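Local coordinates for alpha-galactosidase (Umbelopsis vinacea, PDB 3A5V), which hydrolyses terminal alpha-galactosidic linkages as a tetrameric glycoside hydrolase of family 27, each chain joining a beta/alpha barrel to a C-terminal beta sandwich, at residues Ile344-Tyr347 / Asn348-Asn351. Numbering follows the deposited sequence.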
loop_
_atom_site.group_PDB
_atom_site.type_symbol
_atom_site.label_atom_id
_atom_site.label_comp_id
_atom_site.label_asym_id
_atom_site.label_seq_id
_atom_site.Cartn_x
_atom_site.Cartn_y
_atom_site.Cartn_z
ATOM N N ILE A 344 32.669 0.775 11.103
ATOM C CA ILE A 344 32.242 0.183 12.384
ATOM C C ILE A 344 31.572 1.225 13.297
ATOM O O ILE A 344 30.541 0.931 13.933
ATOM C CB ILE A 344 33.410 -0.555 13.098
ATOM C CG1 ILE A 344 33.827 -1.787 12.266
ATOM C CG2 ILE A 344 33.012 -0.993 14.545
ATOM C CD1 ILE A 344 35.240 -2.345 12.603
ATOM N N TRP A 345 32.161 2.429 13.349
ATOM C CA TRP A 345 31.609 3.545 14.134
ATOM C C TRP A 345 31.051 4.685 13.245
ATOM O O TRP A 345 31.162 5.875 13.588
ATOM C CB TRP A 345 32.659 4.068 15.148
ATOM C CG TRP A 345 32.914 3.046 16.237
ATOM C CD1 TRP A 345 32.128 2.804 17.323
ATOM C CD2 TRP A 345 33.999 2.119 16.314
ATOM N NE1 TRP A 345 32.661 1.795 18.086
ATOM C CE2 TRP A 345 33.809 1.352 17.493
ATOM C CE3 TRP A 345 35.119 1.860 15.508
ATOM C CZ2 TRP A 345 34.688 0.341 17.883
ATOM C CZ3 TRP A 345 35.998 0.850 15.890
ATOM C CH2 TRP A 345 35.782 0.108 17.080
ATOM N N VAL A 346 30.427 4.316 12.120
ATOM C CA VAL A 346 29.881 5.313 11.183
ATOM C C VAL A 346 28.986 6.382 11.843
ATOM O O VAL A 346 29.099 7.558 11.505
ATOM C CB VAL A 346 29.155 4.661 9.940
ATOM C CG1 VAL A 346 27.961 3.764 10.357
ATOM C CG2 VAL A 346 28.731 5.733 8.898
ATOM N N TYR A 347 28.118 5.987 12.781
ATOM C CA TYR A 347 27.164 6.936 13.359
ATOM C C TYR A 347 27.855 7.948 14.277
ATOM O O TYR A 347 27.274 8.991 14.612
ATOM C CB TYR A 347 25.996 6.212 14.047
ATOM C CG TYR A 347 25.319 5.229 13.098
ATOM C CD1 TYR A 347 24.785 5.663 11.874
ATOM C CD2 TYR A 347 25.246 3.870 13.411
ATOM C CE1 TYR A 347 24.203 4.758 10.983
ATOM C CE2 TYR A 347 24.633 2.963 12.547
ATOM C CZ TYR A 347 24.132 3.416 11.332
ATOM O OH TYR A 347 23.548 2.517 10.483
ATOM N N ASN A 348 29.099 7.642 14.653
ATOM C CA ASN A 348 29.911 8.574 15.448
ATOM C C ASN A 348 30.761 9.540 14.633
ATOM O O ASN A 348 31.394 10.419 15.210
ATOM C CB ASN A 348 30.819 7.820 16.424
ATOM C CG ASN A 348 30.040 7.062 17.477
ATOM O OD1 ASN A 348 29.859 5.845 17.373
ATOM N ND2 ASN A 348 29.593 7.768 18.505
ATOM N N LEU A 349 30.812 9.377 13.312
ATOM C CA LEU A 349 31.651 10.263 12.491
ATOM C C LEU A 349 31.247 11.736 12.688
ATOM O O LEU A 349 30.049 12.036 12.809
ATOM C CB LEU A 349 31.582 9.866 11.011
ATOM C CG LEU A 349 32.269 8.546 10.667
ATOM C CD1 LEU A 349 31.893 8.129 9.255
ATOM C CD2 LEU A 349 33.808 8.647 10.833
ATOM N N PRO A 350 32.231 12.665 12.701
ATOM C CA PRO A 350 33.650 12.504 12.417
ATOM C C PRO A 350 34.509 12.112 13.638
ATOM O O PRO A 350 35.737 12.062 13.525
ATOM C CB PRO A 350 34.032 13.910 11.962
ATOM C CG PRO A 350 33.256 14.782 12.936
ATOM C CD PRO A 350 31.902 14.075 13.007
ATOM N N ASN A 351 33.868 11.842 14.777
ATOM C CA ASN A 351 34.556 11.605 16.055
ATOM C C ASN A 351 35.071 10.177 16.211
ATOM O O ASN A 351 34.717 9.474 17.150
ATOM C CB ASN A 351 33.645 12.005 17.215
ATOM C CG ASN A 351 33.061 13.401 17.021
ATOM O OD1 ASN A 351 31.846 13.572 16.931
ATOM N ND2 ASN A 351 33.931 14.388 16.882
#
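Trp345 and Asn348 bracket a short 3-10 turn just beyond helix 341-344, and show how a chain can be bent sharply by two successive i+3 bonds. Asn348 N donates to Trp345 O at 2.9 Å; one residue on, Leu349 N reaches Val346 O at 3.1 Å, the straighter bond of the two, with an N-H...O angle of 163°. Asn348 can be followed outward from this backbone: its CB lies 3.5 Å from Trp345 O, its CG lies anti to its own carbonyl carbon (chi1 -65°), 4.0 Å from Tyr347 C, and this turn of the chain carries OD1 back toward the indole. There OD1 comes near the ring plane at the edge, 3.8 Å from Trp345 CD1, with amide and ring inclined by 54°, a van der Waals approach and no stack. The Leu349 side chain packs against the carbonyl oxygen that its own nitrogen uses, CB and CG each 3.4 Å from Val346 O, while CD1 meets Val346 CG2 at 4.0 Å. With an alanine here, the methyl contact to Val346 CG2 would probably be lost and one side of the Val346 carbonyl left less shielded, though the backbone bond could persist. Val346 CG1, in turn, sits over the centre of the Tyr347 ring, whose hydroxyl is hydrogen-bonded to Asp198 of the second subunit and whose ring makes a cation-pi contact with Arg214 of that subunit. This partly buried turn of the C-terminal sandwich domain thus does two things: backbone bonds and apolar packing support its local shape, while the tyrosine it presents joins polar and cation-pi interactions across a subunit interface of the tetramer.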